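Local structure of TRAP dicarboxylate ABC transporter, substrate-binding protein (Roseobacter denitrificans, 4OVQ) at residues P37-M42 / M61-T66; A50-G55 / L255-E260; F106-K109 / H113-R116. The protein binds beta-D-glucuronate, probably serving as the periplasmic solute-binding component of a TRAP transport system. All coordinates share one frame; numbering follows the deposited sequence. Where two conformers were deposited one is given.

In the fold
From the N terminus, the chain runs through strand 25-29 into helix 37-52, whose first turns meet the end of strand 58-62 in contact 1. This closes a short loop of 18 residues within a beta-alpha-beta unit. Contact 2 uses the other end of the same helix, at 50-55, and closes a loop of 199 residues against the long helix 248-282. Because 50-55 falls inside the loop closed by contact 1 and 255-260 outside it, the two cross along the chain, with centres about 17 Å apart. Contact 3, between 106-109 and 113-116, is nested inside the loop of contact 2. It folds the loop before helix 111-118 back onto that helix, on the opposite side of the chain's centre from contact 1.

Contact 1 (P37-M42 / M61-T66)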
loop_
_atom_site.group_PDB
_atom_site.type_symbol
_atom_site.label_atom_id
_atom_site.label_comp_id
_atom_site.label_asym_id
_atom_site.label_seq_id
_atom_site.Cartn_x
_atom_site.Cartn_y
_atom_site.Cartn_z
ATOM N N PRO A 37 10.692 1.838 7.412
ATOM C CA PRO A 37 11.429 1.326 6.253
ATOM C C PRO A 37 11.304 2.256 5.058
ATOM O O PRO A 37 12.310 2.633 4.448
ATOM C CB PRO A 37 10.768 -0.025 5.989
ATOM C CG PRO A 37 10.417 -0.504 7.404
ATOM C CD PRO A 37 10.005 0.758 8.139
ATOM N N ASN A 38 10.078 2.659 4.731
ATOM C CA ASN A 38 9.876 3.542 3.586
ATOM C C ASN A 38 10.536 4.909 3.722
ATOM O O ASN A 38 10.965 5.547 2.745
ATOM C CB ASN A 38 8.379 3.789 3.374
ATOM C CG ASN A 38 7.604 2.541 3.106
ATOM O OD1 ASN A 38 7.853 1.489 3.682
ATOM N ND2 ASN A 38 6.602 2.655 2.247
ATOM N N THR A 39 10.556 5.411 4.940
ATOM C CA THR A 39 11.136 6.680 5.205
ATOM C C THR A 39 12.650 6.664 4.954
ATOM O O THR A 39 13.189 7.477 4.213
ATOM C CB THR A 39 10.828 7.052 6.658
ATOM O OG1 THR A 39 9.389 7.089 6.828
ATOM C CG2 THR A 39 11.391 8.358 6.980
ATOM N N VAL A 40 13.296 5.693 5.570
ATOM C CA VAL A 40 14.757 5.537 5.471
ATOM C C VAL A 40 15.101 5.272 4.009
ATOM O O VAL A 40 16.072 5.835 3.448
ATOM C CB VAL A 40 15.202 4.401 6.350
ATOM C CG1 VAL A 40 16.689 4.110 6.137
ATOM C CG2 VAL A 40 14.959 4.739 7.825
ATOM N N ALA A 41 14.281 4.472 3.350
ATOM C CA ALA A 41 14.547 4.129 1.941
ATOM C C ALA A 41 14.324 5.310 0.980
ATOM O O ALA A 41 15.038 5.426 -0.016
ATOM C CB ALA A 41 13.715 2.913 1.504
HETATM N N MSE A 42 13.315 6.148 1.222
HETATM C CA MSE A 42 13.159 7.313 0.388
HETATM C C MSE A 42 14.291 8.326 0.603
HETATM O O MSE A 42 14.679 9.016 -0.331
HETATM C CB MSE A 42 11.750 7.951 0.596
HETATM C CG MSE A 42 10.607 7.093 0.056
HETATM SE SE MSE A 42 10.689 6.877 -1.886
HETATM C CE MSE A 42 10.006 8.658 -2.335
HETATM N N MSE A 61 12.551 15.324 0.698
HETATM C CA MSE A 61 11.415 14.573 1.220
HETATM C C MSE A 61 10.651 15.317 2.311
HETATM O O MSE A 61 11.243 15.964 3.171
HETATM C CB MSE A 61 11.870 13.237 1.789
HETATM C CG MSE A 61 12.461 12.258 0.752
HETATM SE SE MSE A 61 11.258 11.808 -0.712
HETATM C CE MSE A 61 9.715 11.298 0.394
ATOM N N PHE A 62 9.330 15.201 2.236
ATOM C CA PHE A 62 8.442 15.563 3.317
ATOM C C PHE A 62 7.776 14.282 3.798
ATOM O O PHE A 62 6.820 13.780 3.150
ATOM C CB PHE A 62 7.423 16.585 2.805
ATOM C CG PHE A 62 8.053 17.868 2.344
ATOM C CD1 PHE A 62 8.685 17.941 1.120
ATOM C CD2 PHE A 62 8.037 18.998 3.144
ATOM C CE1 PHE A 62 9.287 19.101 0.689
ATOM C CE2 PHE A 62 8.635 20.163 2.721
ATOM C CZ PHE A 62 9.264 20.215 1.492
ATOM N N HIS A 63 8.310 13.720 4.871
ATOM C CA HIS A 63 7.794 12.521 5.499
ATOM C C HIS A 63 6.599 12.855 6.404
ATOM O O HIS A 63 6.219 14.012 6.545
ATOM C CB HIS A 63 8.887 11.861 6.325
ATOM C CG HIS A 63 10.112 11.518 5.528
ATOM N ND1 HIS A 63 10.075 10.714 4.411
ATOM C CD2 HIS A 63 11.410 11.843 5.709
ATOM C CE1 HIS A 63 11.294 10.584 3.916
ATOM N NE2 HIS A 63 12.125 11.246 4.700
ATOM N N GLY A 64 6.043 11.826 7.038
ATOM C CA GLY A 64 4.959 12.032 7.984
ATOM C C GLY A 64 3.695 12.624 7.396
ATOM O O GLY A 64 2.867 13.123 8.159
ATOM N N GLY A 65 3.505 12.597 6.072
ATOM C CA GLY A 65 2.258 13.074 5.499
ATOM C C GLY A 65 1.986 14.565 5.651
ATOM O O GLY A 65 0.856 15.028 5.463
ATOM N N THR A 66 3.033 15.325 5.967
ATOM C CA THR A 66 2.844 16.745 6.295
ATOM C C THR A 66 2.401 17.534 5.055
ATOM O O THR A 66 1.839 18.624 5.171
ATOM C CB THR A 66 4.107 17.358 6.966
ATOM O OG1 THR A 66 5.167 17.404 6.019
ATOM C CG2 THR A 66 4.540 16.515 8.217
#
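M42 reaches from the helix toward M61 on the strand; both are selenomethionines in this crystal. Starting at its root, CB of M42 lies 3.9 Å from CE of M61 and 4.3 Å from CE1 of H63, where it sits at the edge of the imidazole. The chain then bends twice (chi2 -64°, chi3 -77°), and this doubling back brings the terminal CE of M42 to 3.8 Å from SE of M61. M61 is folded in the same way, and the two side chains meet at about a right angle. One turn earlier on the helix, T39 covers a face of the H63 ring. Its CG2, anti to the backbone N, stands almost exactly over the ring centre, 3.6 Å from the centroid of H63, in a clear CH-pi contact. That same torsion leaves OG1 of T39 beside its own backbone N, bonded to V33 O and N30 ND2. N30 ND2 also meets H63 ND1, while H63 NE2 bonds D43 OD1, so the imidazole is held at both nitrogens. The M42-M61 contact joins helix 37-52 to strand 58-62 in the beta-alpha-beta unit that opens with strand 25-29. No hydrogen bond crosses between 37-42 and 61-66: the two segments meet there through methyl, selenium and ring surface, and polar residues just beyond fix how the imidazole is turned.

Contact 2 (A50-G55 / L255-E260); sequences AVKTGG and LEAAQE
The carboxylates of E256 and E260 are met differently by the single ammonium of K52. At E256, NZ of K52 approaches OE2 on the anti side, 2.7 Å away and near the carboxylate plane. At E260, NZ of K52 comes down on OE1 from above the plane, 36° out of it, at 2.8 Å. The two glutamates stand one turn apart on helix 248-282, so one lysine can bridge both and would be expected to ease the repulsion between them. K52 runs straight as far as CE and turns only at its last torsion (chi4 -64°), which swings NZ off the line of the chain and in between the two acids. Its methylenes lie along the helix surface, with CE of K52 3.7 Å from the backbone N of A257 and CD of K52 4.2 Å from CB of A257. K52 is also the last residue of helix 37-52, which ends in a Schellman motif: G55 N bonds A50 O, G54 N bonds V51 O, and G54 takes the positive phi of the C-prime position. With an alanine in place of K52, the carboxylates of E256 and E260 would probably be left close together without the positive mate they share, and A257 would lose the lysine methylenes beside it. F45 and L48 of helix 37-52 also pack on A257, and L48 touches E260.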
loop_
_atom_site.group_PDB
_atom_site.type_symbol
_atom_site.label_atom_id
_atom_site.label_comp_id
_atom_site.label_asym_id
_atom_site.label_seq_id
_atom_site.Cartn_x
_atom_site.Cartn_y
_atom_site.Cartn_z
ATOM N N ALA A 50 21.080 12.202 -5.942
ATOM C CA ALA A 50 22.109 13.242 -5.965
ATOM C C ALA A 50 23.478 12.682 -6.314
ATOM O O ALA A 50 24.245 13.305 -7.036
ATOM C CB ALA A 50 22.138 13.995 -4.639
ATOM N N VAL A 51 23.806 11.497 -5.802
ATOM C CA VAL A 51 25.073 10.858 -6.154
ATOM C C VAL A 51 25.161 10.495 -7.641
ATOM O O VAL A 51 26.113 10.892 -8.326
ATOM C CB VAL A 51 25.335 9.606 -5.276
ATOM C CG1 VAL A 51 26.545 8.804 -5.815
ATOM C CG2 VAL A 51 25.536 10.045 -3.805
ATOM N N LYS A 52 24.149 9.818 -8.154
ATOM C CA LYS A 52 24.250 9.243 -9.499
ATOM C C LYS A 52 24.089 10.300 -10.594
ATOM O O LYS A 52 24.531 10.088 -11.728
ATOM C CB LYS A 52 23.240 8.117 -9.694
ATOM C CG LYS A 52 23.442 6.905 -8.828
ATOM C CD LYS A 52 22.375 5.869 -9.095
ATOM C CE LYS A 52 22.356 4.781 -8.082
ATOM N NZ LYS A 52 23.576 3.940 -8.046
ATOM N N THR A 53 23.474 11.428 -10.248
ATOM C CA THR A 53 23.333 12.545 -11.196
ATOM C C THR A 53 24.386 13.628 -10.981
ATOM O O THR A 53 24.282 14.734 -11.524
ATOM C CB THR A 53 21.924 13.190 -11.141
ATOM O OG1 THR A 53 21.751 13.957 -9.935
ATOM C CG2 THR A 53 20.819 12.149 -11.290
ATOM N N GLY A 54 25.409 13.338 -10.183
ATOM C CA GLY A 54 26.416 14.334 -9.838
ATOM C C GLY A 54 25.884 15.668 -9.351
ATOM O O GLY A 54 26.490 16.715 -9.602
ATOM N N GLY A 55 24.758 15.648 -8.654
ATOM C CA GLY A 55 24.200 16.856 -8.078
ATOM C C GLY A 55 23.255 17.618 -8.998
ATOM O O GLY A 55 22.650 18.595 -8.595
ATOM N N LEU A 255 16.288 5.704 -12.408
ATOM C CA LEU A 255 15.814 4.316 -12.270
ATOM C C LEU A 255 16.716 3.469 -11.375
ATOM O O LEU A 255 16.234 2.712 -10.531
ATOM C CB LEU A 255 15.697 3.659 -13.655
ATOM C CG LEU A 255 14.465 4.104 -14.467
ATOM C CD1 LEU A 255 14.613 3.710 -15.920
ATOM C CD2 LEU A 255 13.191 3.482 -13.879
ATOM N N GLU A 256 18.032 3.607 -11.564
ATOM C CA GLU A 256 19.007 2.879 -10.759
ATOM C C GLU A 256 18.903 3.300 -9.264
ATOM O O GLU A 256 18.862 2.472 -8.346
ATOM C CB GLU A 256 20.412 3.115 -11.303
ATOM C CG GLU A 256 21.459 2.296 -10.648
ATOM C CD GLU A 256 22.846 2.533 -11.268
ATOM O OE1 GLU A 256 23.000 2.443 -12.517
ATOM O OE2 GLU A 256 23.805 2.827 -10.534
ATOM N N ALA A 257 18.777 4.607 -9.011
ATOM C CA ALA A 257 18.580 5.080 -7.647
ATOM C C ALA A 257 17.328 4.474 -7.041
ATOM O O ALA A 257 17.333 4.024 -5.924
ATOM C CB ALA A 257 18.494 6.603 -7.605
ATOM N N ALA A 258 16.237 4.497 -7.797
ATOM C CA ALA A 258 14.973 3.963 -7.322
ATOM C C ALA A 258 15.047 2.485 -7.059
ATOM O O ALA A 258 14.605 2.003 -6.036
ATOM C CB ALA A 258 13.883 4.213 -8.351
ATOM N N GLN A 259 15.613 1.752 -8.004
ATOM C CA GLN A 259 15.731 0.308 -7.845
ATOM C C GLN A 259 16.586 -0.085 -6.624
ATOM O O GLN A 259 16.233 -0.984 -5.877
ATOM C CB GLN A 259 16.263 -0.327 -9.131
ATOM C CG GLN A 259 15.299 -0.243 -10.314
ATOM C CD GLN A 259 15.930 -0.618 -11.644
ATOM O OE1 GLN A 259 17.126 -0.893 -11.728
ATOM N NE2 GLN A 259 15.124 -0.638 -12.684
ATOM N N GLU A 260 17.701 0.607 -6.428
ATOM C CA GLU A 260 18.581 0.340 -5.312
ATOM C C GLU A 260 17.932 0.738 -3.968
ATOM O O GLU A 260 18.041 0.025 -2.977
ATOM C CB GLU A 260 19.926 1.009 -5.561
ATOM C CG GLU A 260 20.682 0.335 -6.701
ATOM C CD GLU A 260 22.008 1.001 -7.042
ATOM O OE1 GLU A 260 22.320 2.039 -6.448
ATOM O OE2 GLU A 260 22.741 0.459 -7.903
#

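Contact 3 (F106-K109 / H113-R116)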
loop_
_atom_site.group_PDB
_atom_site.type_symbol
_atom_site.label_atom_id
_atom_site.label_comp_id
_atom_site.label_asym_id
_atom_site.label_seq_id
_atom_site.Cartn_x
_atom_site.Cartn_y
_atom_site.Cartn_z
ATOM N N PHE A 106 -7.275 -11.192 -1.443
ATOM C CA PHE A 106 -6.860 -12.577 -1.639
ATOM C C PHE A 106 -6.395 -12.889 -3.065
ATOM O O PHE A 106 -6.545 -14.032 -3.527
ATOM C CB PHE A 106 -7.995 -13.525 -1.213
ATOM C CG PHE A 106 -8.415 -13.366 0.233
ATOM C CD1 PHE A 106 -7.604 -13.825 1.261
ATOM C CD2 PHE A 106 -9.619 -12.762 0.555
ATOM C CE1 PHE A 106 -7.983 -13.677 2.583
ATOM C CE2 PHE A 106 -10.007 -12.615 1.868
ATOM C CZ PHE A 106 -9.187 -13.079 2.887
ATOM N N ILE A 107 -5.818 -11.911 -3.765
ATOM C CA ILE A 107 -5.336 -12.163 -5.129
ATOM C C ILE A 107 -3.899 -12.699 -5.189
ATOM O O ILE A 107 -3.536 -13.425 -6.121
ATOM C CB ILE A 107 -5.499 -10.940 -6.053
ATOM C CG1 ILE A 107 -5.353 -11.401 -7.514
ATOM C CG2 ILE A 107 -4.501 -9.852 -5.711
ATOM C CD1 ILE A 107 -5.516 -10.303 -8.516
ATOM N N PHE A 108 -3.091 -12.364 -4.196
ATOM C CA PHE A 108 -1.772 -12.966 -4.058
ATOM C C PHE A 108 -1.814 -13.984 -2.922
ATOM O O PHE A 108 -2.606 -13.845 -1.997
ATOM C CB PHE A 108 -0.723 -11.883 -3.792
ATOM C CG PHE A 108 -0.720 -10.785 -4.814
ATOM C CD1 PHE A 108 -0.373 -11.048 -6.134
ATOM C CD2 PHE A 108 -1.066 -9.487 -4.468
ATOM C CE1 PHE A 108 -0.370 -10.038 -7.086
ATOM C CE2 PHE A 108 -1.058 -8.473 -5.412
ATOM C CZ PHE A 108 -0.708 -8.750 -6.724
ATOM N N LYS A 109 -1.000 -15.033 -3.001
ATOM C CA LYS A 109 -0.927 -16.013 -1.927
ATOM C C LYS A 109 -0.021 -15.529 -0.807
ATOM O O LYS A 109 -0.177 -15.950 0.339
ATOM C CB LYS A 109 -0.416 -17.365 -2.458
ATOM C CG LYS A 109 -0.758 -17.637 -3.919
ATOM C CD LYS A 109 -0.294 -19.009 -4.384
ATOM C CE LYS A 109 -1.096 -19.448 -5.591
ATOM N NZ LYS A 109 -0.314 -20.342 -6.495
ATOM N N HIS A 113 5.069 -14.182 -3.626
ATOM C CA HIS A 113 4.244 -14.341 -4.823
ATOM C C HIS A 113 3.988 -13.004 -5.539
ATOM O O HIS A 113 4.124 -12.915 -6.755
ATOM C CB HIS A 113 2.913 -14.988 -4.459
ATOM C CG HIS A 113 2.028 -15.256 -5.635
ATOM N ND1 HIS A 113 0.695 -14.914 -5.659
ATOM C CD2 HIS A 113 2.282 -15.848 -6.825
ATOM C CE1 HIS A 113 0.168 -15.266 -6.817
ATOM N NE2 HIS A 113 1.109 -15.840 -7.542
HETATM N N MSE A 114 3.616 -11.969 -4.785
HETATM C CA MSE A 114 3.365 -10.647 -5.365
HETATM C C MSE A 114 4.563 -10.166 -6.177
HETATM O O MSE A 114 4.408 -9.652 -7.287
HETATM C CB MSE A 114 3.042 -9.633 -4.250
HETATM C CG MSE A 114 3.031 -8.105 -4.656
HETATM SE SE MSE A 114 2.792 -7.061 -3.020
HETATM C CE MSE A 114 4.709 -6.712 -2.698
ATOM N N PHE A 115 5.749 -10.286 -5.606
ATOM C CA PHE A 115 6.921 -9.744 -6.255
ATOM C C PHE A 115 7.187 -10.538 -7.522
ATOM O O PHE A 115 7.543 -9.959 -8.541
ATOM C CB PHE A 115 8.117 -9.722 -5.309
ATOM C CG PHE A 115 8.167 -8.499 -4.418
ATOM C CD1 PHE A 115 8.418 -7.245 -4.960
ATOM C CD2 PHE A 115 7.984 -8.606 -3.056
ATOM C CE1 PHE A 115 8.481 -6.121 -4.160
ATOM C CE2 PHE A 115 8.049 -7.481 -2.246
ATOM C CZ PHE A 115 8.309 -6.242 -2.802
ATOM N N ARG A 116 6.966 -11.851 -7.466
ATOM C CA ARG A 116 7.102 -12.686 -8.663
ATOM C C ARG A 116 6.148 -12.189 -9.745
ATOM O O ARG A 116 6.522 -12.033 -10.897
ATOM C CB ARG A 116 6.880 -14.171 -8.345
ATOM C CG ARG A 116 8.062 -14.803 -7.607
ATOM C CD ARG A 116 8.060 -16.329 -7.654
ATOM N NE ARG A 116 6.872 -16.896 -7.025
ATOM C CZ ARG A 116 6.728 -17.086 -5.716
ATOM N NH1 ARG A 116 7.694 -16.751 -4.867
ATOM N NH2 ARG A 116 5.607 -17.604 -5.254
#
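F108 and K109 bring the loop close to the start of helix 111-118, with CA of F108 5.8 Å from CA of M114 and CA of K109 6.2 Å from CA of H113. The H113 ring reaches back to this loop because its CG is anti to the backbone N (chi1 -177°). There ND1 of H113 accepts the backbone N-H of K109 at 3.2 Å. The bond is nearly straight at the hydrogen (166°), although the donor sits 29° out of the ring plane. CA of F108 lies in that plane at the ring's edge, 3.5 Å from ND1 of H113, and CG of K109 comes over one face in a CH-pi contact. On the far side of the imidazole, NE2 of H113 bonds T324 O near the C terminus. An acceptor role for ND1 and a carbonyl at NE2 are together consistent with the proton residing on NE2. The F108 ring is clamped between two aliphatic groups. CB of M114 is 4.1 Å from the ring centroid of F108 on one face, and CG2 of I107 lies over the opposite face, both offset toward the rim. The selenium of M114 stands obliquely to the same ring, its SE 5.2 Å from the centroid of F108. M114 also touches I231 and P233, in the link between strands 223-230 and 234-239, which belong to different sheets. The arrangement is thus a Met-aromatic contact set against one of the connections between sheets that characterise two-domain periplasmic binding proteins, with the side chain of M114 about 8 Å from that of the glucuronate-binding E234.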